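Local structure of Endonuclease/exonuclease/phosphatase (Beutenbergia cavernae DSM 12333, 4RUW) at residues A[83-88]-A[119-124]; A[200-205]-A[214-219]; A[264-269]-A[304-309]. The protein is of undetermined specific function but belongs to the endonuclease/exonuclease/phosphatase family, pairing a DNase I-like domain with an immunoglobulin-like one. All coordinates share one frame; numbering follows the deposited sequence.

Contact 1. Residues A[83-88]-A[119-124]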
loop_
_atom_site.group_PDB
_atom_site.type_symbol
_atom_site.label_atom_id
_atom_site.label_comp_id
_atom_site.label_asym_id
_atom_site.label_seq_id
_atom_site.Cartn_x
_atom_site.Cartn_y
_atom_site.Cartn_z
ATOM N N VAL A 83 6.776 -13.105 -14.968
ATOM C CA VAL A 83 6.140 -11.800 -14.815
ATOM C C VAL A 83 7.079 -10.827 -14.098
ATOM O O VAL A 83 7.268 -9.690 -14.541
ATOM C CB VAL A 83 4.800 -11.902 -14.065
ATOM C CG1 VAL A 83 4.301 -10.518 -13.664
ATOM C CG2 VAL A 83 3.765 -12.621 -14.924
ATOM N N ILE A 84 7.676 -11.270 -12.993
ATOM C CA ILE A 84 8.642 -10.437 -12.285
ATOM C C ILE A 84 9.790 -10.016 -13.209
ATOM O O ILE A 84 10.161 -8.851 -13.250
ATOM C CB ILE A 84 9.167 -11.132 -11.014
ATOM C CG1 ILE A 84 8.013 -11.395 -10.037
ATOM C CG2 ILE A 84 10.275 -10.307 -10.373
ATOM C CD1 ILE A 84 8.361 -12.327 -8.887
ATOM N N ARG A 85 10.330 -10.969 -13.967
ATOM C CA ARG A 85 11.422 -10.696 -14.893
ATOM C C ARG A 85 11.038 -9.626 -15.912
ATOM O O ARG A 85 11.821 -8.720 -16.198
ATOM C CB ARG A 85 11.793 -11.999 -15.610
ATOM C CG ARG A 85 13.016 -11.951 -16.497
ATOM C CD ARG A 85 13.301 -13.345 -17.100
ATOM N NE ARG A 85 13.493 -14.367 -16.066
ATOM C CZ ARG A 85 12.697 -15.418 -15.875
ATOM N NH1 ARG A 85 11.648 -15.625 -16.662
ATOM N NH2 ARG A 85 12.953 -16.272 -14.891
ATOM N N ALA A 86 9.829 -9.726 -16.449
ATOM C CA ALA A 86 9.359 -8.785 -17.458
ATOM C C ALA A 86 9.161 -7.387 -16.881
ATOM O O ALA A 86 9.452 -6.395 -17.539
ATOM C CB ALA A 86 8.071 -9.283 -18.084
ATOM N N GLU A 87 8.670 -7.312 -15.646
ATOM C CA GLU A 87 8.420 -6.024 -15.004
ATOM C C GLU A 87 9.718 -5.390 -14.490
ATOM O O GLU A 87 9.811 -4.173 -14.335
ATOM C CB GLU A 87 7.411 -6.182 -13.866
ATOM C CG GLU A 87 6.025 -6.656 -14.312
ATOM C CD GLU A 87 5.238 -5.609 -15.090
ATOM O OE1 GLU A 87 5.732 -4.469 -15.270
ATOM O OE2 GLU A 87 4.099 -5.930 -15.505
ATOM N N ALA A 88 10.720 -6.230 -14.242
ATOM C CA ALA A 88 12.052 -5.782 -13.843
ATOM C C ALA A 88 12.069 -4.758 -12.690
ATOM O O ALA A 88 12.724 -3.727 -12.782
ATOM C CB ALA A 88 12.802 -5.245 -15.058
ATOM N N ALA A 119 17.732 -15.677 -10.248
ATOM C CA ALA A 119 19.127 -15.354 -9.957
ATOM C C ALA A 119 19.815 -14.690 -11.145
ATOM O O ALA A 119 20.495 -13.671 -10.994
ATOM C CB ALA A 119 19.886 -16.596 -9.530
ATOM N N ALA A 120 19.630 -15.254 -12.335
ATOM C CA ALA A 120 20.312 -14.734 -13.516
ATOM C C ALA A 120 19.772 -13.364 -13.920
ATOM O O ALA A 120 20.394 -12.641 -14.697
ATOM C CB ALA A 120 20.205 -15.724 -14.670
ATOM N N ASP A 121 18.607 -13.014 -13.392
ATOM C CA ASP A 121 18.003 -11.715 -13.645
ATOM C C ASP A 121 18.415 -10.694 -12.600
ATOM O O ASP A 121 17.966 -9.548 -12.633
ATOM C CB ASP A 121 16.488 -11.860 -13.678
ATOM C CG ASP A 121 16.047 -12.882 -14.692
ATOM O OD1 ASP A 121 16.227 -12.598 -15.890
ATOM O OD2 ASP A 121 15.552 -13.966 -14.303
ATOM N N GLY A 122 19.260 -11.120 -11.665
ATOM C CA GLY A 122 19.838 -10.223 -10.684
ATOM C C GLY A 122 19.187 -10.231 -9.313
ATOM O O GLY A 122 19.661 -9.540 -8.411
ATOM N N TYR A 123 18.112 -10.998 -9.138
ATOM C CA TYR A 123 17.405 -11.015 -7.857
ATOM C C TYR A 123 18.065 -11.977 -6.892
ATOM O O TYR A 123 17.519 -13.025 -6.564
ATOM C CB TYR A 123 15.918 -11.339 -8.054
ATOM C CG TYR A 123 15.237 -10.288 -8.891
ATOM C CD1 TYR A 123 14.686 -9.150 -8.307
ATOM C CD2 TYR A 123 15.198 -10.406 -10.276
ATOM C CE1 TYR A 123 14.101 -8.163 -9.086
ATOM C CE2 TYR A 123 14.614 -9.436 -11.059
ATOM C CZ TYR A 123 14.074 -8.315 -10.462
ATOM O OH TYR A 123 13.502 -7.354 -11.254
ATOM N N VAL A 124 19.250 -11.599 -6.430
ATOM C CA VAL A 124 20.080 -12.490 -5.629
ATOM C C VAL A 124 20.031 -12.169 -4.133
ATOM O O VAL A 124 20.720 -12.802 -3.336
ATOM C CB VAL A 124 21.543 -12.493 -6.111
ATOM C CG1 VAL A 124 21.622 -13.040 -7.529
ATOM C CG2 VAL A 124 22.133 -11.093 -6.032
#
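Asp121 OD2 takes the NE-H of Arg85 at 2.7 Å in a nearly straight hydrogen bond, 174° at the hydrogen. The bond is also a salt bridge. NE points at the oxygen from within the guanidinium plane. The carboxylate is turned, so OD2 is met from above its own plane, 41° out of it. Arg85 leaves the helix with CG anti to the backbone N and stays extended until it bends at chi3. Its CG and CD pass close to the other carboxylate oxygen, with Arg85 CD 3.3 Å from Asp121 OD1. NH2 of Arg85 is used separately, in a hydrogen bond to the backbone O of Leu117. The arginine thus holds the last turn of helix 110-118, through Leu117 O, and the turn that follows it, through Asp121.

That helix closes with a Schellman motif. Gly122 is its C-prime residue at positive phi, Gly122 N bonds Ala119 O at 2.9 Å, and Tyr123 N bonds Leu118 O. After the turn, the Tyr123 side chain points toward helix 77-87. The two helices lie together on one side of the mixed sheet in the DNase I-like domain.

The Tyr123 ring reaches the last turn of helix 77-87. Ile84 CG2 approaches the ring obliquely, 4.3 Å from Tyr123 CZ. Tyr123 OH comes within 3.3 Å of Ala88 C and makes its hydrogen bond one residue further on, with Pro89 O. Ala88, at positive phi, is where the chain leaves the helix. Leu118 packs against Ile84, Arg85 and Tyr123.

Contact 2. Residues A[200-205]-A[214-219]; sequences HLSTPG and KEQLRI
Gln216 reaches from helix 207-222 to the loop that precedes the same helix, and its amide meets Ser202 twice. Its CB lies 4.0 Å from Leu201 CD2. CG stands anti to the carbonyl carbon, chi1 -65°, and beyond it the chain is extended. This carries the amide straight out from the helix, while the Leu201 side chain runs past it in the opposite direction. Gln216 CD faces both polar groups of Ser202, 3.7 Å from Ser202 OG.

OE1 accepts the backbone N-H of Ser202 at 3.0 Å. The bond is straight, 174°, and the donor lies in the carbonyl plane on a lone pair. Gln216 OE1 is also 3.5 Å from Leu201 CB, so an apolar group borders the acceptor. At the other corner, Gln216 NE2 donates to Ser202 OG at 2.9 Å. This bond is more bent, 153°, and OG is tilted somewhat from the amide plane.

Together the two bonds fix the amide's rotation: its oxygen faces an N-H and its nitrogen faces a hydroxyl. Each polar atom of the second bond has another partner. NE2 also bonds Pro167 O, and Ser202 OG also bonds Asn168 ND2. The amide therefore joins two loops to the helix in a buried setting.

Leu201 adds an apolar touch beside it, with Leu201 CD1 4.3 Å from Leu217 CB.

The contact folds the connection after strand 192-200 back onto helix 207-222, within the DNase I-like domain. Leu166 of strand 157-166 packs on both Leu201 and Gln216, and Arg179 of strand 179-188 touches Ser202 and Gln216. On the helix, Leu217 turns to Met254 of helix 251-260.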
loop_
_atom_site.group_PDB
_atom_site.type_symbol
_atom_site.label_atom_id
_atom_site.label_comp_id
_atom_site.label_asym_id
_atom_site.label_seq_id
_atom_site.Cartn_x
_atom_site.Cartn_y
_atom_site.Cartn_z
ATOM N N HIS A 200 0.854 -8.468 4.926
ATOM C CA HIS A 200 -0.362 -9.074 4.405
ATOM C C HIS A 200 -1.270 -9.164 5.637
ATOM O O HIS A 200 -0.925 -9.822 6.625
ATOM C CB HIS A 200 -0.025 -10.455 3.816
ATOM C CG HIS A 200 -1.178 -11.185 3.202
ATOM N ND1 HIS A 200 -1.019 -12.417 2.613
ATOM C CD2 HIS A 200 -2.492 -10.873 3.084
ATOM C CE1 HIS A 200 -2.185 -12.840 2.160
ATOM N NE2 HIS A 200 -3.095 -11.929 2.440
ATOM N N LEU A 201 -2.387 -8.442 5.623
ATOM C CA LEU A 201 -3.266 -8.394 6.791
ATOM C C LEU A 201 -4.399 -9.411 6.691
ATOM O O LEU A 201 -4.633 -9.972 5.615
ATOM C CB LEU A 201 -3.851 -6.989 6.965
ATOM C CG LEU A 201 -2.843 -5.843 7.030
ATOM C CD1 LEU A 201 -3.567 -4.551 7.308
ATOM C CD2 LEU A 201 -1.737 -6.098 8.050
ATOM N N SER A 202 -5.125 -9.619 7.785
ATOM C CA SER A 202 -6.283 -10.499 7.746
ATOM C C SER A 202 -7.313 -10.027 6.729
ATOM O O SER A 202 -7.384 -8.848 6.397
ATOM C CB SER A 202 -6.961 -10.550 9.109
ATOM O OG SER A 202 -6.159 -11.188 10.077
ATOM N N THR A 203 -8.121 -10.963 6.256
ATOM C CA THR A 203 -9.268 -10.639 5.418
ATOM C C THR A 203 -10.377 -10.046 6.278
ATOM O O THR A 203 -10.476 -10.356 7.462
ATOM C CB THR A 203 -9.818 -11.894 4.734
ATOM O OG1 THR A 203 -10.302 -12.802 5.733
ATOM C CG2 THR A 203 -8.736 -12.559 3.902
ATOM N N PRO A 204 -11.220 -9.184 5.696
ATOM C CA PRO A 204 -12.294 -8.574 6.488
ATOM C C PRO A 204 -13.533 -9.466 6.497
ATOM O O PRO A 204 -14.617 -9.036 6.107
ATOM C CB PRO A 204 -12.570 -7.272 5.735
ATOM C CG PRO A 204 -12.295 -7.627 4.311
ATOM C CD PRO A 204 -11.152 -8.622 4.335
ATOM N N GLY A 205 -13.378 -10.696 6.971
ATOM C CA GLY A 205 -14.429 -11.692 6.857
ATOM C C GLY A 205 -15.552 -11.591 7.872
ATOM O O GLY A 205 -16.561 -12.284 7.750
ATOM N N LYS A 214 -7.501 -3.720 12.172
ATOM C CA LYS A 214 -7.148 -2.456 12.814
ATOM C C LYS A 214 -5.959 -2.600 13.755
ATOM O O LYS A 214 -5.037 -1.776 13.744
ATOM C CB LYS A 214 -8.350 -1.891 13.569
ATOM C CG LYS A 214 -9.424 -1.338 12.648
ATOM C CD LYS A 214 -10.762 -1.197 13.349
ATOM C CE LYS A 214 -10.689 -0.276 14.536
ATOM N NZ LYS A 214 -12.020 -0.158 15.207
ATOM N N GLU A 215 -5.966 -3.636 14.584
ATOM C CA GLU A 215 -4.851 -3.822 15.508
ATOM C C GLU A 215 -3.553 -4.167 14.783
ATOM O O GLU A 215 -2.473 -3.697 15.157
ATOM C CB GLU A 215 -5.184 -4.883 16.547
ATOM C CG GLU A 215 -6.331 -4.464 17.460
ATOM C CD GLU A 215 -6.301 -5.167 18.792
ATOM O OE1 GLU A 215 -6.164 -6.405 18.807
ATOM O OE2 GLU A 215 -6.399 -4.476 19.824
ATOM N N GLN A 216 -3.651 -4.972 13.731
ATOM C CA GLN A 216 -2.491 -5.302 12.914
ATOM C C GLN A 216 -1.929 -4.048 12.270
ATOM O O GLN A 216 -0.719 -3.812 12.288
ATOM C CB GLN A 216 -2.886 -6.314 11.839
ATOM C CG GLN A 216 -3.319 -7.647 12.403
ATOM C CD GLN A 216 -3.958 -8.564 11.376
ATOM O OE1 GLN A 216 -4.212 -8.188 10.224
ATOM N NE2 GLN A 216 -4.214 -9.796 11.794
ATOM N N LEU A 217 -2.807 -3.247 11.681
ATOM C CA LEU A 217 -2.360 -2.041 11.007
ATOM C C LEU A 217 -1.684 -1.052 11.962
ATOM O O LEU A 217 -0.703 -0.407 11.593
ATOM C CB LEU A 217 -3.507 -1.384 10.247
ATOM C CG LEU A 217 -3.141 -0.144 9.428
ATOM C CD1 LEU A 217 -2.126 -0.456 8.324
ATOM C CD2 LEU A 217 -4.391 0.473 8.855
ATOM N N ARG A 218 -2.221 -0.909 13.174
ATOM C CA ARG A 218 -1.589 -0.061 14.189
ATOM C C ARG A 218 -0.138 -0.449 14.369
ATOM O O ARG A 218 0.751 0.399 14.396
ATOM C CB ARG A 218 -2.288 -0.209 15.531
ATOM C CG ARG A 218 -3.623 0.465 15.601
ATOM C CD ARG A 218 -3.519 1.980 15.706
ATOM N NE ARG A 218 -4.657 2.507 16.462
ATOM C CZ ARG A 218 -5.093 3.763 16.381
ATOM N NH1 ARG A 218 -6.154 4.157 17.082
ATOM N NH2 ARG A 218 -4.484 4.630 15.582
ATOM N N ILE A 219 0.098 -1.745 14.525
ATOM C CA ILE A 219 1.450 -2.237 14.772
ATOM C C ILE A 219 2.335 -1.977 13.549
ATOM O O ILE A 219 3.462 -1.496 13.673
ATOM C CB ILE A 219 1.437 -3.721 15.136
ATOM C CG1 ILE A 219 0.780 -3.899 16.502
ATOM C CG2 ILE A 219 2.850 -4.290 15.157
ATOM C CD1 ILE A 219 0.325 -5.295 16.782
#

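Contact 3. Residues A[264-269]-A[304-309]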
loop_
_atom_site.group_PDB
_atom_site.type_symbol
_atom_site.label_atom_id
_atom_site.label_comp_id
_atom_site.label_asym_id
_atom_site.label_seq_id
_atom_site.Cartn_x
_atom_site.Cartn_y
_atom_site.Cartn_z
ATOM N N ALA A 264 1.876 7.996 1.571
ATOM C CA ALA A 264 1.061 8.294 0.396
ATOM C C ALA A 264 0.760 7.000 -0.345
ATOM O O ALA A 264 1.656 6.177 -0.558
ATOM C CB ALA A 264 1.792 9.261 -0.518
ATOM N N ASP A 265 -0.503 6.826 -0.728
ATOM C CA ASP A 265 -0.953 5.704 -1.530
ATOM C C ASP A 265 -0.475 5.991 -2.948
ATOM O O ASP A 265 -1.039 6.842 -3.641
ATOM C CB ASP A 265 -2.481 5.664 -1.439
ATOM C CG ASP A 265 -3.122 4.548 -2.255
ATOM O OD1 ASP A 265 -2.482 3.952 -3.155
ATOM O OD2 ASP A 265 -4.319 4.298 -1.995
ATOM N N THR A 266 0.588 5.312 -3.371
ATOM C CA THR A 266 1.270 5.745 -4.581
ATOM C C THR A 266 0.401 5.606 -5.832
ATOM O O THR A 266 0.387 6.503 -6.667
ATOM C CB THR A 266 2.644 5.066 -4.772
ATOM O OG1 THR A 266 2.483 3.653 -4.920
ATOM C CG2 THR A 266 3.570 5.379 -3.580
ATOM N N TRP A 267 -0.350 4.509 -5.934
ATOM C CA TRP A 267 -1.232 4.326 -7.078
ATOM C C TRP A 267 -2.152 5.527 -7.258
ATOM O O TRP A 267 -2.315 6.058 -8.358
ATOM C CB TRP A 267 -2.084 3.068 -6.898
ATOM C CG TRP A 267 -2.997 2.844 -8.077
ATOM C CD1 TRP A 267 -4.263 3.348 -8.255
ATOM C CD2 TRP A 267 -2.695 2.086 -9.258
ATOM N NE1 TRP A 267 -4.763 2.934 -9.472
ATOM C CE2 TRP A 267 -3.823 2.166 -10.103
ATOM C CE3 TRP A 267 -1.586 1.340 -9.669
ATOM C CZ2 TRP A 267 -3.859 1.537 -11.346
ATOM C CZ3 TRP A 267 -1.636 0.706 -10.895
ATOM C CH2 TRP A 267 -2.761 0.805 -11.717
ATOM N N ARG A 268 -2.758 5.956 -6.156
ATOM C CA ARG A 268 -3.770 6.990 -6.178
ATOM C C ARG A 268 -3.202 8.376 -6.506
ATOM O O ARG A 268 -3.950 9.276 -6.870
ATOM C CB ARG A 268 -4.442 6.970 -4.812
ATOM C CG ARG A 268 -5.678 7.774 -4.650
ATOM C CD ARG A 268 -6.210 7.533 -3.247
ATOM N NE ARG A 268 -7.541 8.076 -3.124
ATOM C CZ ARG A 268 -8.389 7.754 -2.158
ATOM N NH1 ARG A 268 -8.029 6.899 -1.197
ATOM N NH2 ARG A 268 -9.587 8.315 -2.149
ATOM N N GLN A 269 -1.887 8.551 -6.392
ATOM C CA GLN A 269 -1.264 9.817 -6.772
ATOM C C GLN A 269 -1.233 9.983 -8.288
ATOM O O GLN A 269 -1.339 11.103 -8.788
ATOM C CB GLN A 269 0.171 9.923 -6.247
ATOM C CG GLN A 269 0.360 9.662 -4.766
ATOM C CD GLN A 269 -0.546 10.501 -3.895
ATOM O OE1 GLN A 269 -0.462 11.726 -3.886
ATOM N NE2 GLN A 269 -1.417 9.837 -3.143
ATOM N N PHE A 304 9.658 10.453 -1.324
ATOM C CA PHE A 304 9.391 9.927 -2.655
ATOM C C PHE A 304 8.373 10.756 -3.426
ATOM O O PHE A 304 7.377 11.218 -2.874
ATOM C CB PHE A 304 8.875 8.492 -2.572
ATOM C CG PHE A 304 9.932 7.480 -2.292
ATOM C CD1 PHE A 304 10.804 7.074 -3.294
ATOM C CD2 PHE A 304 10.046 6.914 -1.037
ATOM C CE1 PHE A 304 11.775 6.137 -3.051
ATOM C CE2 PHE A 304 11.018 5.965 -0.787
ATOM C CZ PHE A 304 11.879 5.576 -1.797
ATOM N N ASP A 305 8.632 10.914 -4.720
ATOM C CA ASP A 305 7.619 11.340 -5.673
ATOM C C ASP A 305 7.149 10.112 -6.430
ATOM O O ASP A 305 7.898 9.152 -6.596
ATOM C CB ASP A 305 8.199 12.319 -6.685
ATOM C CG ASP A 305 8.487 13.660 -6.090
ATOM O OD1 ASP A 305 8.056 13.902 -4.945
ATOM O OD2 ASP A 305 9.130 14.479 -6.775
ATOM N N VAL A 306 5.919 10.147 -6.915
ATOM C CA VAL A 306 5.395 9.049 -7.713
ATOM C C VAL A 306 5.389 9.455 -9.180
ATOM O O VAL A 306 4.841 10.492 -9.542
ATOM C CB VAL A 306 3.972 8.663 -7.271
ATOM C CG1 VAL A 306 3.546 7.379 -7.959
ATOM C CG2 VAL A 306 3.920 8.497 -5.756
ATOM N N VAL A 307 6.000 8.624 -10.018
ATOM C CA VAL A 307 6.141 8.915 -11.439
ATOM C C VAL A 307 5.046 8.261 -12.272
ATOM O O VAL A 307 4.418 8.911 -13.098
ATOM C CB VAL A 307 7.541 8.486 -11.951
ATOM C CG1 VAL A 307 7.694 8.781 -13.439
ATOM C CG2 VAL A 307 8.641 9.179 -11.136
ATOM N N ALA A 308 4.805 6.977 -12.035
ATOM C CA ALA A 308 3.853 6.209 -12.830
ATOM C C ALA A 308 3.592 4.894 -12.123
ATOM O O ALA A 308 4.320 4.517 -11.205
ATOM C CB ALA A 308 4.413 5.947 -14.225
ATOM N N GLY A 309 2.563 4.183 -12.551
ATOM C CA GLY A 309 2.363 2.839 -12.053
ATOM C C GLY A 309 1.386 2.090 -12.920
ATOM O O GLY A 309 0.594 2.709 -13.641
#
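This is a mainly apolar contact without cross-segment hydrogen bonds, made where a short helical turn packs on edge strand 304-311. Val306 contributes the largest share. Val306 CG2 lies 3.8 Å from Thr266 CB. It is also near Gln269, with Val306 CG2 3.9 Å from Gln269 CG. On the other branch, Val306 CG1 sits 3.5 Å from Thr266 O. The valine side chain crosses both neighbours at about a right angle.

Thr266 and Gln269 present carbon here and use their polar atoms on other partners. Thr266 OG1 bonds Val298 O, and Gln269 OE1 bonds Ser364 OG. Gln269 bends at chi2, which brings Gln269 NE2 back to Asp265 O at 3.1 Å, above the carbonyl plane.

The turn follows strand 264-265, an outermost strand of one mixed sheet of the DNase I-like fold, and packs on 304-311, an outermost strand of the other. A classic beta bulge lies in strand 304-311: Val307 and Ala308 both face Asp327 of strand 324-330.

Beyond the bulge, Trp267 meets Gly309. Its CG stands anti to the backbone N, chi1 -179°, and Trp267 CZ3 reaches within 3.9 Å of Gly309 C. Trp267 NE1 bonds Asp272 O.

The three contacts lie in the DNase I-like domain and do not touch one another. Contact 2 is buried throughout, and there neutral groups share hydrogen bonds. Contact 1 is partly buried, and its centre lies farthest from the centre of the chain, about 22 Å. It relies on a charged pair beside an aromatic ring. Contact 3, also partly buried, is the most central at about 10 Å, and it is held by side-chain packing. Contacts 1 and 3 both involve the sheet that ends in strand 304-311, one through a helix and a loop beside it, the other through that strand. The sheet with strands 192-200 and 264-265 leads into contacts 2 and 3.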